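Local coordinates for FAD-binding oxidoreductase (Gulosibacter chungangensis, PDB 7PBG), which oxidises 4-ethylphenol and related 4-alkylphenols, dehydrogenating the side chain to a 4-vinylphenol product with the help of a bound FAD cofactor, at residues K145-M159 / C228-M242. Sequence-based numbering, arbitrary orientation.
With FAD (flavin-adenine dinucleotide), chain C.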
ATOM      1  N   LYS A 145      -5.213 -19.186  15.470  1.00 21.76           N
ATOM      2  CA  LYS A 145      -6.230 -19.356  14.402  1.00 21.82           C
ATOM      3  C   LYS A 145      -5.995 -18.321  13.292  1.00 18.92           C
ATOM      4  O   LYS A 145      -6.838 -17.447  13.036  1.00 20.36           O
ATOM      5  CB  LYS A 145      -7.645 -19.276  14.981  1.00 28.27           C
ATOM      6  CG  LYS A 145      -7.902 -20.268  16.115  1.00 29.66           C
ATOM      7  CD  LYS A 145      -7.529 -21.686  15.787  1.00 35.99           C
ATOM      8  CE  LYS A 145      -8.005 -22.692  16.821  1.00 40.82           C
ATOM      9  NZ  LYS A 145      -6.875 -23.316  17.562  1.00 47.75           N
ATOM     10  N   LEU A 146      -4.869 -18.491  12.621  1.00 19.73           N
ATOM     11  CA  LEU A 146      -4.381 -17.609  11.545  1.00 19.00           C
ATOM     12  C   LEU A 146      -3.976 -18.480  10.369  1.00 19.73           C
ATOM     13  O   LEU A 146      -3.532 -19.622  10.572  1.00 19.18           O
ATOM     14  CB  LEU A 146      -3.162 -16.829  12.036  1.00 17.99           C
ATOM     15  CG  LEU A 146      -3.344 -15.902  13.242  1.00 17.51           C
ATOM     16  CD1 LEU A 146      -2.002 -15.287  13.523  1.00 18.93           C
ATOM     17  CD2 LEU A 146      -4.397 -14.853  13.009  1.00 19.23           C
ATOM     18  N   MET A 147      -4.094 -17.922   9.179  1.00 18.59           N
ATOM     19  CA  MET A 147      -3.709 -18.546   7.911  1.00 19.73           C
ATOM     20  C   MET A 147      -2.552 -17.760   7.329  1.00 19.34           C
ATOM     21  O   MET A 147      -2.508 -16.504   7.438  1.00 22.76           O
ATOM     22  CB  MET A 147      -4.872 -18.470   6.912  1.00 24.32           C
ATOM     23  CG  MET A 147      -5.990 -19.402   7.226  1.00 27.69           C
ATOM     24  SD  MET A 147      -7.380 -18.942   6.168  1.00 27.74           S
ATOM     25  CE  MET A 147      -6.621 -19.067   4.546  1.00 28.37           C
ATOM     26  N   ILE A 148      -1.675 -18.461   6.664  1.00 19.07           N
ATOM     27  CA  ILE A 148      -0.687 -17.781   5.800  1.00 20.79           C
ATOM     28  C   ILE A 148      -1.230 -17.713   4.362  1.00 20.14           C
ATOM     29  O   ILE A 148      -2.270 -18.291   4.038  1.00 17.98           O
ATOM     30  CB  ILE A 148       0.672 -18.452   5.863  1.00 21.99           C
ATOM     31  CG1 ILE A 148       0.665 -19.822   5.188  1.00 22.43           C
ATOM     32  CG2 ILE A 148       1.154 -18.564   7.304  1.00 22.72           C
ATOM     33  CD1 ILE A 148       2.034 -20.240   4.707  1.00 23.47           C
ATOM     34  N   ASP A 149      -0.494 -17.010   3.518  1.00 17.98           N
ATOM     35  CA  ASP A 149      -0.837 -16.816   2.089  1.00 18.97           C
ATOM     36  C   ASP A 149       0.377 -17.252   1.283  1.00 17.41           C
ATOM     37  O   ASP A 149       1.300 -16.442   1.029  1.00 18.30           O
ATOM     38  CB  ASP A 149      -1.226 -15.381   1.729  1.00 17.27           C
ATOM     39  CG  ASP A 149      -1.726 -15.283   0.306  1.00 19.24           C
ATOM     40  OD1 ASP A 149      -2.949 -15.278   0.122  1.00 19.96           O
ATOM     41  OD2 ASP A 149      -0.876 -15.222  -0.596  1.00 20.24           O
ATOM     42  N   PRO A 150       0.501 -18.560   0.973  1.00 17.59           N
ATOM     43  CA  PRO A 150       1.663 -19.023   0.225  1.00 17.20           C
ATOM     44  C   PRO A 150       1.553 -18.734  -1.277  1.00 17.88           C
ATOM     45  O   PRO A 150       0.509 -18.817  -1.916  1.00 17.02           O
ATOM     46  CB  PRO A 150       1.690 -20.539   0.471  1.00 17.54           C
ATOM     47  CG  PRO A 150       0.221 -20.907   0.732  1.00 19.14           C
ATOM     48  CD  PRO A 150      -0.419 -19.671   1.343  1.00 16.37           C
ATOM     49  N   ALA A 151       2.709 -18.484  -1.890  1.00 17.94           N
ATOM     50  CA  ALA A 151       2.904 -18.658  -3.340  1.00 19.98           C
ATOM     51  C   ALA A 151       2.834 -20.158  -3.662  1.00 20.57           C
ATOM     52  O   ALA A 151       2.576 -21.018  -2.736  1.00 20.54           O
ATOM     53  CB  ALA A 151       4.249 -18.051  -3.710  1.00 20.07           C
ATOM     54  N   GLU A 152       3.049 -20.515  -4.924  1.00 21.38           N
ATOM     55  CA  GLU A 152       2.803 -21.877  -5.446  1.00 24.09           C
ATOM     56  C   GLU A 152       3.804 -22.864  -4.859  1.00 21.66           C
ATOM     57  O   GLU A 152       3.418 -24.030  -4.686  1.00 23.28           O
ATOM     58  CB  GLU A 152       2.816 -21.895  -6.971  1.00 24.64           C
ATOM     59  CG  GLU A 152       1.501 -21.392  -7.523  1.00 31.19           C
ATOM     60  CD  GLU A 152       1.023 -21.883  -8.873  1.00 37.31           C
ATOM     61  OE1 GLU A 152       1.500 -22.937  -9.372  1.00 44.51           O
ATOM     62  OE2 GLU A 152       0.109 -21.245  -9.387  1.00 36.90           O
ATOM     63  N   LEU A 153       5.009 -22.425  -4.513  1.00 20.31           N
ATOM     64  CA  LEU A 153       6.037 -23.381  -4.038  1.00 19.93           C
ATOM     65  C   LEU A 153       6.368 -23.123  -2.565  1.00 19.30           C
ATOM     66  O   LEU A 153       6.698 -21.992  -2.204  1.00 20.03           O
ATOM     67  CB  LEU A 153       7.246 -23.238  -4.964  1.00 21.22           C
ATOM     68  CG  LEU A 153       6.952 -23.575  -6.419  1.00 23.10           C
ATOM     69  CD1 LEU A 153       8.143 -23.190  -7.313  1.00 25.42           C
ATOM     70  CD2 LEU A 153       6.637 -25.037  -6.565  1.00 23.68           C
ATOM     71  N   ASP A 154       6.373 -24.162  -1.728  1.00 20.16           N
ATOM     72  CA  ASP A 154       6.425 -23.962  -0.261  1.00 19.99           C
ATOM     73  C   ASP A 154       7.818 -23.582   0.244  1.00 19.72           C
ATOM     74  O   ASP A 154       7.939 -23.199   1.421  1.00 21.19           O
ATOM     75  CB  ASP A 154       5.873 -25.151   0.514  1.00 21.45           C
ATOM     76  CG  ASP A 154       6.687 -26.429   0.460  1.00 27.11           C
ATOM     77  OD1 ASP A 154       7.906 -26.352   0.363  1.00 26.57           O
ATOM     78  OD2 ASP A 154       6.094 -27.463   0.719  1.00 33.27           O
ATOM     79  N   TRP A 155       8.836 -23.639  -0.612  1.00 19.30           N
ATOM     80  CA  TRP A 155      10.218 -23.212  -0.300  1.00 19.99           C
ATOM     81  C   TRP A 155      10.400 -21.709  -0.522  1.00 17.75           C
ATOM     82  O   TRP A 155      11.519 -21.216  -0.209  1.00 19.26           O
ATOM     83  CB  TRP A 155      11.233 -23.989  -1.169  1.00 19.48           C
ATOM     84  CG  TRP A 155      11.072 -23.914  -2.655  1.00 20.83           C
ATOM     85  CD1 TRP A 155      11.035 -22.804  -3.471  1.00 20.49           C
ATOM     86  CD2 TRP A 155      11.020 -25.051  -3.552  1.00 21.43           C
ATOM     87  NE1 TRP A 155      10.994 -23.170  -4.786  1.00 18.50           N
ATOM     88  CE2 TRP A 155      10.923 -24.538  -4.867  1.00 20.85           C
ATOM     89  CE3 TRP A 155      11.012 -26.438  -3.370  1.00 24.28           C
ATOM     90  CZ2 TRP A 155      10.856 -25.364  -5.989  1.00 26.15           C
ATOM     91  CZ3 TRP A 155      10.908 -27.257  -4.481  1.00 24.73           C
ATOM     92  CH2 TRP A 155      10.866 -26.728  -5.768  1.00 24.07           C
ATOM     93  N   GLY A 156       9.411 -21.015  -1.078  1.00 17.85           N
ATOM     94  CA  GLY A 156       9.457 -19.548  -1.214  1.00 19.62           C
ATOM     95  C   GLY A 156       9.649 -18.885   0.139  1.00 18.08           C
ATOM     96  O   GLY A 156       9.100 -19.372   1.139  1.00 18.14           O
ATOM     97  N   SER A 157      10.475 -17.851   0.218  1.00 17.87           N
ATOM     98  CA  SER A 157      10.683 -17.011   1.428  1.00 17.41           C
ATOM     99  C   SER A 157       9.527 -16.031   1.647  1.00 18.10           C
ATOM    100  O   SER A 157       9.146 -15.258   0.700  1.00 16.74           O
ATOM    101  CB  SER A 157      12.005 -16.258   1.341  1.00 17.97           C
ATOM    102  OG  SER A 157      12.037 -15.224   2.297  1.00 17.68           O
ATOM    103  N   VAL A 158       8.924 -16.015   2.830  1.00 19.86           N
ATOM    104  CA  VAL A 158       7.822 -15.045   3.102  1.00 18.70           C
ATOM    105  C   VAL A 158       8.326 -13.652   2.778  1.00 18.61           C
ATOM    106  O   VAL A 158       7.645 -12.887   2.020  1.00 19.35           O
ATOM    107  CB  VAL A 158       7.316 -15.203   4.541  1.00 20.99           C
ATOM    108  CG1 VAL A 158       6.197 -14.215   4.877  1.00 22.18           C
ATOM    109  CG2 VAL A 158       6.915 -16.626   4.816  1.00 20.66           C
ATOM    110  N   MET A 159       9.539 -13.354   3.222  1.00 16.94           N
ATOM    111  CA  MET A 159      10.155 -12.021   3.033  1.00 18.68           C
ATOM    112  C   MET A 159      10.573 -11.827   1.582  1.00 18.08           C
ATOM    113  O   MET A 159      10.283 -10.744   0.946  1.00 17.64           O
ATOM    114  CB  MET A 159      11.362 -11.881   3.951  1.00 17.75           C
ATOM    115  CG  MET A 159      12.008 -10.563   3.801  1.00 20.07           C
ATOM    116  SD  MET A 159      13.535 -10.416   4.741  1.00 19.65           S
ATOM    117  CE  MET A 159      12.851 -10.423   6.400  1.00 19.96           C
ATOM    118  N   CYS A 228      16.912  -6.278   3.817  1.00 16.81           N
ATOM    119  CA  CYS A 228      15.909  -6.512   4.854  1.00 17.22           C
ATOM    120  C   CYS A 228      16.350  -7.688   5.773  1.00 15.96           C
ATOM    121  O   CYS A 228      16.808  -8.727   5.266  1.00 17.99           O
ATOM    122  CB  CYS A 228      14.596  -6.866   4.226  1.00 18.17           C
ATOM    123  SG  CYS A 228      13.283  -6.996   5.461  1.00 19.55           S
ATOM    124  N   THR A 229      16.315  -7.457   7.079  1.00 18.32           N
ATOM    125  CA  THR A 229      16.726  -8.470   8.087  1.00 17.57           C
ATOM    126  C   THR A 229      15.522  -8.921   8.909  1.00 16.81           C
ATOM    127  O   THR A 229      15.648  -9.880   9.693  1.00 18.28           O
ATOM    128  CB  THR A 229      17.853  -7.879   8.929  1.00 20.57           C
ATOM    129  OG1 THR A 229      17.357  -6.687   9.547  1.00 21.34           O
ATOM    130  CG2 THR A 229      19.062  -7.572   8.073  1.00 20.02           C
ATOM    131  N   ARG A 230      14.391  -8.272   8.770  1.00 18.13           N
ATOM    132  CA  ARG A 230      13.184  -8.612   9.585  1.00 16.91           C
ATOM    133  C   ARG A 230      11.986  -8.008   8.897  1.00 16.86           C
ATOM    134  O   ARG A 230      12.091  -6.842   8.384  1.00 18.01           O
ATOM    135  CB  ARG A 230      13.351  -8.094  11.023  1.00 17.74           C
ATOM    136  CG  ARG A 230      12.260  -8.628  11.949  1.00 18.29           C
ATOM    137  CD  ARG A 230      12.108  -7.867  13.245  1.00 20.43           C
ATOM    138  NE  ARG A 230      13.323  -7.971  14.023  1.00 21.76           N
ATOM    139  CZ  ARG A 230      13.406  -7.945  15.332  1.00 26.27           C
ATOM    140  NH1 ARG A 230      12.318  -7.809  16.076  1.00 24.42           N
ATOM    141  NH2 ARG A 230      14.596  -8.098  15.882  1.00 24.30           N
ATOM    142  N   MET A 231      10.845  -8.707   8.890  1.00 19.14           N
ATOM    143  CA  MET A 231       9.640  -8.205   8.222  1.00 18.59           C
ATOM    144  C   MET A 231       8.402  -8.713   8.954  1.00 18.00           C
ATOM    145  O   MET A 231       8.376  -9.917   9.319  1.00 16.38           O
ATOM    146  CB  MET A 231       9.561  -8.662   6.771  1.00 18.39           C
ATOM    147  CG  MET A 231       8.386  -8.060   6.013  1.00 20.97           C
ATOM    148  SD  MET A 231       8.267  -8.735   4.357  1.00 19.88           S
ATOM    149  CE  MET A 231       9.359  -7.566   3.556  1.00 21.69           C
ATOM    150  N   GLY A 232       7.462  -7.803   9.225  1.00 17.23           N
ATOM    151  CA  GLY A 232       6.150  -8.243   9.721  1.00 15.41           C
ATOM    152  C   GLY A 232       5.270  -8.642   8.554  1.00 17.39           C
ATOM    153  O   GLY A 232       5.305  -7.963   7.484  1.00 16.64           O
ATOM    154  N   MET A 233       4.491  -9.704   8.732  1.00 16.94           N
ATOM    155  CA  MET A 233       3.539 -10.163   7.689  1.00 17.85           C
ATOM    156  C   MET A 233       2.198 -10.339   8.368  1.00 17.09           C
ATOM    157  O   MET A 233       2.124 -11.199   9.256  1.00 17.82           O
ATOM    158  CB  MET A 233       3.967 -11.457   7.002  1.00 16.50           C
ATOM    159  CG  MET A 233       2.975 -11.985   5.961  1.00 16.46           C
ATOM    160  SD  MET A 233       2.598 -10.706   4.700  1.00 20.31           S
ATOM    161  CE  MET A 233       4.228 -10.425   4.006  1.00 18.62           C
ATOM    162  N   GLN A 234       1.241  -9.467   8.069  1.00 15.79           N
ATOM    163  CA  GLN A 234      -0.127  -9.608   8.666  1.00 15.08           C
ATOM    164  C   GLN A 234      -0.797 -10.862   8.071  1.00 17.06           C
ATOM    165  O   GLN A 234      -0.549 -11.174   6.899  1.00 16.69           O
ATOM    166  CB  GLN A 234      -0.877  -8.306   8.418  1.00 15.97           C
ATOM    167  CG  GLN A 234      -0.196  -7.160   9.116  1.00 15.93           C
ATOM    168  CD  GLN A 234      -0.794  -5.819   8.841  1.00 17.01           C
ATOM    169  OE1 GLN A 234      -1.587  -5.655   7.916  1.00 21.47           O
ATOM    170  NE2 GLN A 234      -0.427  -4.880   9.683  1.00 16.38           N
ATOM    171  N   LEU A 235      -1.559 -11.595   8.881  1.00 15.85           N
ATOM    172  CA  LEU A 235      -2.074 -12.925   8.553  1.00 16.38           C
ATOM    173  C   LEU A 235      -3.581 -12.926   8.696  1.00 16.79           C
ATOM    174  O   LEU A 235      -4.101 -12.447   9.687  1.00 18.86           O
ATOM    175  CB  LEU A 235      -1.477 -13.995   9.500  1.00 16.85           C
ATOM    176  CG  LEU A 235       0.036 -14.144   9.503  1.00 16.53           C
ATOM    177  CD1 LEU A 235       0.474 -15.323  10.412  1.00 18.99           C
ATOM    178  CD2 LEU A 235       0.558 -14.337   8.083  1.00 18.94           C
ATOM    179  N   MET A 236      -4.224 -13.500   7.715  1.00 15.91           N
ATOM    180  CA  MET A 236      -5.695 -13.555   7.709  1.00 16.67           C
ATOM    181  C   MET A 236      -6.137 -14.379   8.892  1.00 16.68           C
ATOM    182  O   MET A 236      -5.710 -15.535   9.090  1.00 18.07           O
ATOM    183  CB  MET A 236      -6.223 -14.136   6.392  1.00 18.64           C
ATOM    184  CG  MET A 236      -7.727 -14.107   6.299  1.00 22.96           C
ATOM    185  SD  MET A 236      -8.176 -14.555   4.602  1.00 24.40           S
ATOM    186  CE  MET A 236      -9.695 -15.467   4.861  1.00 29.74           C
ATOM    187  N   PRO A 237      -7.096 -13.881   9.707  1.00 18.59           N
ATOM    188  CA  PRO A 237      -7.743 -14.757  10.673  1.00 19.39           C
ATOM    189  C   PRO A 237      -8.475 -15.913   9.977  1.00 19.06           C
ATOM    190  O   PRO A 237      -9.116 -15.703   8.966  1.00 20.16           O
ATOM    191  CB  PRO A 237      -8.748 -13.802  11.360  1.00 20.02           C
ATOM    192  CG  PRO A 237      -8.146 -12.444  11.188  1.00 21.13           C
ATOM    193  CD  PRO A 237      -7.561 -12.495   9.798  1.00 18.36           C
ATOM    194  N   THR A 238      -8.344 -17.111  10.518  1.00 18.58           N
ATOM    195  CA  THR A 238      -8.970 -18.311   9.964  1.00 19.36           C
ATOM    196  C   THR A 238     -10.484 -18.163  10.055  1.00 21.10           C
ATOM    197  O   THR A 238     -11.028 -17.983  11.131  1.00 21.10           O
ATOM    198  CB  THR A 238      -8.481 -19.571  10.712  1.00 22.62           C
ATOM    199  OG1 THR A 238      -7.054 -19.640  10.664  1.00 20.76           O
ATOM    200  CG2 THR A 238      -9.088 -20.835  10.156  1.00 24.95           C
ATOM    201  N   PRO A 239     -11.194 -18.289   8.914  1.00 20.56           N
ATOM    202  CA  PRO A 239     -12.651 -18.196   8.874  1.00 22.17           C
ATOM    203  C   PRO A 239     -13.274 -19.506   9.327  1.00 20.58           C
ATOM    204  O   PRO A 239     -12.604 -20.495   9.491  1.00 21.68           O
ATOM    205  CB  PRO A 239     -12.981 -17.905   7.405  1.00 24.79           C
ATOM    206  CG  PRO A 239     -11.828 -18.538   6.650  1.00 22.80           C
ATOM    207  CD  PRO A 239     -10.623 -18.518   7.579  1.00 21.99           C
ATOM    208  N   PRO A 240     -14.585 -19.521   9.629  1.00 23.87           N
ATOM    209  CA  PRO A 240     -15.212 -20.751  10.101  1.00 24.83           C
ATOM    210  C   PRO A 240     -15.083 -21.955   9.145  1.00 22.66           C
ATOM    211  O   PRO A 240     -14.847 -23.103   9.572  1.00 22.22           O
ATOM    212  CB  PRO A 240     -16.689 -20.349  10.251  1.00 24.79           C
ATOM    213  CG  PRO A 240     -16.700 -18.856  10.359  1.00 25.41           C
ATOM    214  CD  PRO A 240     -15.441 -18.342   9.671  1.00 24.12           C
ATOM    215  N   GLU A 241     -15.230 -21.699   7.844  1.00 22.28           N
ATOM    216  CA  GLU A 241     -15.177 -22.730   6.791  1.00 22.32           C
ATOM    217  C   GLU A 241     -14.562 -22.157   5.532  1.00 19.51           C
ATOM    218  O   GLU A 241     -14.600 -20.931   5.376  1.00 19.12           O
ATOM    219  CB  GLU A 241     -16.603 -23.210   6.504  1.00 25.09           C
ATOM    220  CG  GLU A 241     -16.674 -24.567   5.910  1.00 31.22           C
ATOM    221  CD  GLU A 241     -17.975 -25.324   6.167  1.00 29.12           C
ATOM    222  OE1 GLU A 241     -18.768 -24.971   7.057  1.00 31.77           O
ATOM    223  OE2 GLU A 241     -18.151 -26.279   5.482  1.00 37.26           O
ATOM    224  N   MET A 242     -14.054 -23.032   4.671  1.00 19.05           N
ATOM    225  CA  MET A 242     -13.542 -22.662   3.349  1.00 19.55           C
ATOM    226  C   MET A 242     -13.930 -23.776   2.382  1.00 21.38           C
ATOM    227  O   MET A 242     -13.850 -24.970   2.757  1.00 21.30           O
ATOM    228  CB  MET A 242     -12.031 -22.482   3.399  1.00 20.58           C
ATOM    229  CG  MET A 242     -11.640 -21.400   4.320  1.00 21.47           C
ATOM    230  SD  MET A 242      -9.878 -21.025   4.414  1.00 21.85           S
ATOM    231  CE  MET A 242      -9.403 -22.245   5.634  1.00 19.61           C
TER
HETATM  232  PA  FAD C 601      14.408 -14.485  -2.936  1.00 17.83           P
HETATM  233  O1A FAD C 601      15.068 -15.126  -4.113  1.00 19.12           O
HETATM  234  O2A FAD C 601      15.033 -14.660  -1.574  1.00 18.25           O
HETATM  235  O5B FAD C 601      14.304 -12.946  -3.220  1.00 16.85           O
HETATM  236  C5B FAD C 601      13.883 -12.441  -4.480  1.00 16.90           C
HETATM  237  C4B FAD C 601      14.521 -11.086  -4.666  1.00 18.48           C
HETATM  238  O4B FAD C 601      14.033 -10.147  -3.664  1.00 18.57           O
HETATM  239  C3B FAD C 601      16.049 -11.032  -4.511  1.00 18.55           C
HETATM  240  O3B FAD C 601      16.707 -11.430  -5.710  1.00 20.59           O
HETATM  241  C2B FAD C 601      16.284  -9.581  -4.065  1.00 17.53           C
HETATM  242  O2B FAD C 601      16.267  -8.735  -5.199  1.00 19.38           O
HETATM  243  C1B FAD C 601      15.085  -9.347  -3.151  1.00 18.00           C
HETATM  244  N9A FAD C 601      15.299  -9.707  -1.774  1.00 19.11           N
HETATM  245  C8A FAD C 601      14.902 -10.862  -1.178  1.00 18.78           C
HETATM  246  N7A FAD C 601      15.214 -10.897   0.084  1.00 19.27           N
HETATM  247  C5A FAD C 601      15.907  -9.733   0.318  1.00 17.77           C
HETATM  248  C6A FAD C 601      16.450  -9.182   1.482  1.00 18.35           C
HETATM  249  N6A FAD C 601      16.460  -9.821   2.659  1.00 18.32           N
HETATM  250  N1A FAD C 601      17.061  -7.981   1.366  1.00 20.84           N
HETATM  251  C2A FAD C 601      17.044  -7.351   0.164  1.00 20.42           C
HETATM  252  N3A FAD C 601      16.531  -7.762  -0.988  1.00 20.79           N
HETATM  253  C4A FAD C 601      15.970  -8.979  -0.838  1.00 18.14           C
HETATM  254  N1  FAD C 601       5.957 -16.232  -7.554  1.00 17.95           N
HETATM  255  C2  FAD C 601       4.906 -15.693  -6.962  1.00 15.61           C
HETATM  256  O2  FAD C 601       4.990 -14.578  -6.385  1.00 16.24           O
HETATM  257  N3  FAD C 601       3.734 -16.350  -6.876  1.00 17.11           N
HETATM  258  C4  FAD C 601       3.524 -17.563  -7.467  1.00 19.16           C
HETATM  259  O4  FAD C 601       2.442 -18.156  -7.293  1.00 23.78           O
HETATM  260  C4X FAD C 601       4.581 -18.145  -8.140  1.00 20.22           C
HETATM  261  N5  FAD C 601       4.374 -19.298  -8.719  1.00 21.11           N
HETATM  262  C5X FAD C 601       5.447 -19.858  -9.369  1.00 19.81           C
HETATM  263  C6  FAD C 601       5.258 -21.107  -9.977  1.00 20.38           C
HETATM  264  C7  FAD C 601       6.292 -21.775 -10.605  1.00 19.88           C
HETATM  265  C7M FAD C 601       6.039 -23.130 -11.231  1.00 20.17           C
HETATM  266  C8  FAD C 601       7.570 -21.175 -10.616  1.00 19.02           C
HETATM  267  C8M FAD C 601       8.723 -21.860 -11.285  1.00 21.45           C
HETATM  268  C9  FAD C 601       7.760 -19.931 -10.051  1.00 19.25           C
HETATM  269  C9A FAD C 601       6.718 -19.244  -9.400  1.00 17.27           C
HETATM  270  N10 FAD C 601       6.891 -18.016  -8.768  1.00 19.66           N
HETATM  271  C10 FAD C 601       5.824 -17.430  -8.103  1.00 18.36           C
HETATM  272  C1' FAD C 601       8.217 -17.351  -8.687  1.00 17.57           C
HETATM  273  C2' FAD C 601       9.029 -17.758  -7.447  1.00 19.28           C
HETATM  274  O2' FAD C 601       8.951 -19.205  -7.215  1.00 21.73           O
HETATM  275  C3' FAD C 601       8.580 -17.106  -6.123  1.00 18.67           C
HETATM  276  O3' FAD C 601       8.304 -15.741  -6.322  1.00 18.55           O
HETATM  277  C4' FAD C 601       9.563 -17.238  -4.952  1.00 18.94           C
HETATM  278  O4' FAD C 601       8.861 -17.115  -3.705  1.00 22.16           O
HETATM  279  C5' FAD C 601      10.653 -16.204  -5.037  1.00 16.78           C
HETATM  280  O5' FAD C 601      11.883 -16.678  -4.472  1.00 19.89           O
HETATM  281  P   FAD C 601      12.251 -16.423  -2.940  1.00 19.61           P
HETATM  282  O1P FAD C 601      13.296 -17.421  -2.539  1.00 19.52           O
HETATM  283  O2P FAD C 601      10.957 -16.412  -2.191  1.00 19.17           O
HETATM  284  O3P FAD C 601      12.870 -14.948  -2.925  1.00 18.08           O
HETATM  285  O   HOH W   1      -2.714 -14.712   5.490  1.00 19.20           O
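Met147 N donates to Met236 O at 2.9 Å with an N-H...O angle of 162°, and Thr238 N reaches Lys145 O at 3.0 Å in a straighter bond of 175°. The two bonds bracket the antiparallel non-hydrogen-bonded pair Leu146–Pro237, where the short strand 146-147 joins strand 226-237 in the antiparallel sheet of the PCMH-type FAD-binding fold. The donor Thr238 N stands well above the carbonyl plane of Lys145, whereas Met147 N lies nearly in line with the C=O of Met236. On the other side of the Met147–Met236 pair a water donates to Met147 O and accepts from Met236 N.

At the other end the segments meet around FAD. Cys228 N and O both bond the adenine, its O taking N6A at 2.8 Å, while Ser157 N, just ahead of helix 158-163, donates to phosphate oxygen O2P of FAD. The end of the Met159 side chain reaches strand 226-237: with CG anti to the backbone N (chi1 -180°) and chi2 also extended, SD comes to lie beside both Cys228 SG and FAD N6A, and the bend at chi3 turns CE to 3.6 Å from Arg230 N. Cutting Met159 back to an alanine is likely to leave Cys228 SG and the adenine amino group without their thioether neighbour and open a gap beside the strand. Val158 CG1 continues this packing against CB and CG of Met233.

Beside the strand pairing, the side chains of Leu146 and Leu235 cross at about a right angle, CD1 4.0 Å from CD1. Leu146 also touches Ala122, while helix 132-142 packs on Ile148. At the outer end Met147 and Met242 meet tip to tip, their SD atoms 3.7 Å apart, and Met147 SD also lies 3.6 Å from Pro239 CD.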